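Branched-chain alpha-ketoacid decarboxylase (Lactococcus lactis, PDB 2VBF) probably decarboxylates branched-chain and aromatic alpha-keto acids to aldehydes, using thiamine diphosphate and a magnesium ion as cofactors. Local coordinates at residues A[78-83]-A[107-112]; A[85-90]-A[238-243]. All coordinates share one frame; numbering follows the deposited sequence.

Contact 1: A[78-83]-A[107-112]; sequences MADGYA and AGSYAE
Asp80 OD2 is gripped by two donors, the hydroxyl of Ser109 and a water, and so ties together helices 72-86 and 97-111, the helices that precede and follow strand 89-94 of the parallel sheet in the N-terminal thiamine diphosphate-binding domain. Ser109 OG donates a hydrogen bond to Asp80 OD2 over 2.7 Å, meeting the oxygen on its anti side and 29° out of the carboxylate plane. The water donates to Asp80 OD2, also over 2.7 Å, and reaches on to Gly108 O in a weak bond of 3.0 Å, so the carboxylate is joined to the backbone of the second helix as well as to a side chain. With CG anti to the backbone N (chi1 -178°), Asp80 points its carboxylate at the second helix; across the two segments the nearest CA atoms, those of Asp80 and Ser109, are 6.0 Å apart. The other oxygen, OD1, turns to Tyr429 OH and to a salt bridge with Arg84, whose guanidinium also pairs with Glu112; this shared cation would be expected to ease the burial of both acids. Replacing Asp80 by alanine would probably leave the Ser109 and Tyr429 hydroxyls without their carboxylate partner and Arg84 with one anionic partner fewer. Beyond the bonded pair, the same carboxylate oxygen rests against the Ser109 backbone, with Asp80 OD2 3.4 Å from Ser109 CA.

Contact 2: A[85-90]-A[238-243]; sequences TKKAAA and EVISFG
Lys87 reaches across to Ile240 and Gly243 just where helix 72-86 has ended. Thr85 and Lys86 form the end of that helix, and positive phi at Lys87 then takes the chain out of helical geometry. The Lys87 side chain, bent at chi2 (-55°), leads the ammonium to the end of helix 237-241. There Lys87 NZ donates to Ile240 O over 2.9 Å, at a C=O...N angle of 129° and 20° off the carbonyl plane. Ile240 O also accepts from Gly243 N at 3.0 Å, so two donors share it. On the way the methylenes lie along the glycine, Lys87 CE 3.6 Å from Gly243 CA, and Lys87 NZ passes 3.4 Å from Ile240 CG2. The ammonium also donates to Arg84 O and forms a salt bridge with Glu245. The backbone of Lys87 contributes separately: one water donates to Lys87 O at 2.8 Å and to Ser241 O at 2.7 Å. Past Lys87 the chain runs through Ala88 into strand 89-94, where Ala89 and Ala90 bond to neighbouring strands. The arrangement is thus a lysine from one helix terminus docked on another, which closes in a Schellman motif at Gly243 and links the N-terminal domain to the central domain.

Overall arrangement
Contact 1 is buried and lies within the N-terminal domain, whereas contact 2 is at the surface and joins that domain to the central one. Both draw on helix 72-86: residues 78-83 face helix 97-111, and the chain then leaves the helix at 85-90 to meet 238-243. Their centres are 9 Å apart, and the two touch where Ala83 and Tyr82 pack on Ala89 at the start of strand 89-94. In the core a carboxylate accepts hydrogen bonds from a hydroxyl and a water; at the surface an ammonium donates to a helix-end carbonyl. Arg84, between the two first segments, has partners in both contacts.

Contact 1: A[78-83]-A[107-112]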
# COMPACT_ATOMS: atom_id res chain seq x y z
N MET A 78 -7.48 8.13 -4.01
CA MET A 78 -8.61 9.05 -3.90
C MET A 78 -8.22 10.46 -4.32
O MET A 78 -8.96 11.10 -5.06
CB MET A 78 -9.17 9.06 -2.49
CG MET A 78 -10.53 9.76 -2.38
SD MET A 78 -11.46 9.38 -0.86
CE MET A 78 -11.77 7.64 -1.09
N ALA A 79 -7.06 10.91 -3.84
CA ALA A 79 -6.51 12.21 -4.22
C ALA A 79 -6.27 12.31 -5.74
O ALA A 79 -6.56 13.34 -6.36
CB ALA A 79 -5.23 12.49 -3.44
N ASP A 80 -5.77 11.23 -6.34
CA ASP A 80 -5.58 11.16 -7.78
C ASP A 80 -6.93 11.36 -8.53
O ASP A 80 -7.03 12.23 -9.39
CB ASP A 80 -4.88 9.84 -8.13
CG ASP A 80 -4.58 9.67 -9.60
OD1 ASP A 80 -5.50 9.75 -10.43
OD2 ASP A 80 -3.40 9.36 -9.90
N GLY A 81 -7.96 10.57 -8.20
CA GLY A 81 -9.28 10.78 -8.78
C GLY A 81 -9.82 12.19 -8.61
O GLY A 81 -10.37 12.78 -9.53
N TYR A 82 -9.66 12.74 -7.41
CA TYR A 82 -10.08 14.11 -7.14
C TYR A 82 -9.34 15.08 -8.06
O TYR A 82 -9.95 15.99 -8.62
CB TYR A 82 -9.79 14.43 -5.69
CG TYR A 82 -10.28 15.76 -5.14
CD1 TYR A 82 -11.48 15.85 -4.45
CD2 TYR A 82 -9.50 16.90 -5.24
CE1 TYR A 82 -11.92 17.06 -3.89
CE2 TYR A 82 -9.92 18.12 -4.69
CZ TYR A 82 -11.13 18.19 -4.02
OH TYR A 82 -11.55 19.41 -3.46
N ALA A 83 -8.03 14.85 -8.25
CA ALA A 83 -7.22 15.72 -9.11
C ALA A 83 -7.69 15.67 -10.56
O ALA A 83 -7.70 16.69 -11.25
CB ALA A 83 -5.74 15.35 -9.02
N ALA A 107 3.05 7.33 -7.43
CA ALA A 107 3.71 6.90 -8.66
C ALA A 107 2.72 6.91 -9.83
O ALA A 107 3.06 7.35 -10.93
CB ALA A 107 4.30 5.49 -8.47
N GLY A 108 1.49 6.45 -9.60
CA GLY A 108 0.46 6.52 -10.65
C GLY A 108 0.09 7.93 -11.06
O GLY A 108 -0.16 8.22 -12.24
N SER A 109 0.05 8.82 -10.07
CA SER A 109 -0.19 10.23 -10.34
C SER A 109 0.98 10.82 -11.15
O SER A 109 0.78 11.69 -11.98
CB SER A 109 -0.40 10.99 -9.03
OG SER A 109 -1.57 10.54 -8.37
N TYR A 110 2.20 10.34 -10.89
CA TYR A 110 3.35 10.79 -11.69
C TYR A 110 3.27 10.24 -13.12
O TYR A 110 3.42 10.98 -14.10
CB TYR A 110 4.68 10.38 -11.03
CG TYR A 110 5.86 11.07 -11.68
CD1 TYR A 110 6.28 12.31 -11.22
CD2 TYR A 110 6.50 10.52 -12.78
CE1 TYR A 110 7.35 12.98 -11.84
CE2 TYR A 110 7.57 11.17 -13.39
CZ TYR A 110 7.98 12.39 -12.91
OH TYR A 110 9.04 13.03 -13.53
N ALA A 111 3.03 8.94 -13.23
CA ALA A 111 2.94 8.29 -14.54
C ALA A 111 1.88 8.95 -15.44
O ALA A 111 2.15 9.25 -16.60
CB ALA A 111 2.67 6.79 -14.37
N GLU A 112 0.68 9.17 -14.90
CA GLU A 112 -0.43 9.71 -15.70
C GLU A 112 -0.59 11.21 -15.51
O GLU A 112 -1.54 11.81 -16.00
CB GLU A 112 -1.71 8.92 -15.42
CG GLU A 112 -1.46 7.40 -15.69
CD GLU A 112 -2.69 6.60 -16.08
OE1 GLU A 112 -3.80 7.16 -16.16
OE2 GLU A 112 -2.51 5.38 -16.30
O HOH W 1 -3.08 7.79 -12.02

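Contact 2: A[85-90]-A[238-243]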
# COMPACT_ATOMS: atom_id res chain seq x y z
N THR A 85 -10.58 15.52 -11.65
CA THR A 85 -11.81 16.28 -11.80
C THR A 85 -11.69 17.72 -11.31
O THR A 85 -12.13 18.66 -12.00
CB THR A 85 -12.96 15.52 -11.13
OG1 THR A 85 -13.25 14.37 -11.93
CG2 THR A 85 -14.22 16.38 -11.02
N LYS A 86 -11.10 17.89 -10.12
CA LYS A 86 -10.90 19.22 -9.50
C LYS A 86 -9.71 19.96 -10.10
O LYS A 86 -9.65 21.20 -10.03
CB LYS A 86 -10.69 19.06 -7.98
CG LYS A 86 -11.10 20.29 -7.15
CD LYS A 86 -12.61 20.27 -6.88
CE LYS A 86 -13.06 21.41 -5.99
NZ LYS A 86 -14.53 21.41 -5.86
N LYS A 87 -8.77 19.21 -10.69
CA LYS A 87 -7.56 19.74 -11.37
C LYS A 87 -6.46 20.17 -10.38
O LYS A 87 -5.45 20.80 -10.76
CB LYS A 87 -7.93 20.83 -12.40
CG LYS A 87 -9.03 20.40 -13.39
CD LYS A 87 -8.68 19.10 -14.13
CE LYS A 87 -9.79 18.66 -15.08
NZ LYS A 87 -9.39 17.47 -15.84
N ALA A 88 -6.65 19.80 -9.12
CA ALA A 88 -5.63 19.84 -8.08
C ALA A 88 -6.11 18.97 -6.93
O ALA A 88 -7.31 18.81 -6.75
CB ALA A 88 -5.36 21.28 -7.61
N ALA A 89 -5.19 18.41 -6.16
CA ALA A 89 -5.56 17.63 -4.97
C ALA A 89 -4.47 17.61 -3.92
O ALA A 89 -3.32 17.92 -4.21
CB ALA A 89 -5.91 16.21 -5.38
N ALA A 90 -4.85 17.25 -2.70
CA ALA A 90 -3.91 17.05 -1.61
C ALA A 90 -4.32 15.91 -0.68
O ALA A 90 -5.52 15.67 -0.41
CB ALA A 90 -3.71 18.35 -0.81
N GLU A 238 -2.62 14.46 -21.15
CA GLU A 238 -2.04 15.71 -20.63
C GLU A 238 -3.01 16.88 -20.77
O GLU A 238 -2.92 17.87 -20.03
CB GLU A 238 -0.67 15.99 -21.27
CG GLU A 238 0.35 14.88 -21.03
CD GLU A 238 1.73 15.18 -21.60
OE1 GLU A 238 1.84 15.97 -22.57
OE2 GLU A 238 2.71 14.62 -21.06
N VAL A 239 -3.96 16.78 -21.71
CA VAL A 239 -5.07 17.74 -21.77
C VAL A 239 -5.85 17.69 -20.45
O VAL A 239 -6.12 18.73 -19.85
CB VAL A 239 -6.00 17.46 -22.98
CG1 VAL A 239 -7.25 18.33 -22.90
CG2 VAL A 239 -5.24 17.70 -24.29
N ILE A 240 -6.11 16.48 -19.97
CA ILE A 240 -6.86 16.30 -18.72
C ILE A 240 -6.05 16.83 -17.53
O ILE A 240 -6.61 17.50 -16.64
CB ILE A 240 -7.28 14.81 -18.52
CG1 ILE A 240 -8.23 14.36 -19.65
CG2 ILE A 240 -8.00 14.61 -17.16
CD1 ILE A 240 -8.55 12.87 -19.70
N SER A 241 -4.75 16.56 -17.53
CA SER A 241 -3.82 17.04 -16.49
C SER A 241 -3.94 18.55 -16.22
O SER A 241 -3.92 18.99 -15.07
CB SER A 241 -2.38 16.72 -16.90
OG SER A 241 -2.21 15.34 -17.12
N PHE A 242 -4.09 19.32 -17.29
CA PHE A 242 -4.15 20.78 -17.22
C PHE A 242 -5.58 21.33 -17.20
O PHE A 242 -5.76 22.55 -17.19
CB PHE A 242 -3.39 21.38 -18.41
CG PHE A 242 -1.94 21.61 -18.12
CD1 PHE A 242 -1.50 22.82 -17.62
CD2 PHE A 242 -1.01 20.59 -18.31
CE1 PHE A 242 -0.15 23.02 -17.32
CE2 PHE A 242 0.33 20.79 -18.02
CZ PHE A 242 0.76 22.00 -17.54
N GLY A 243 -6.59 20.47 -17.19
CA GLY A 243 -7.98 20.94 -17.26
C GLY A 243 -8.28 21.69 -18.55
O GLY A 243 -9.03 22.68 -18.55
O HOH W 2 -4.69 21.01 -13.45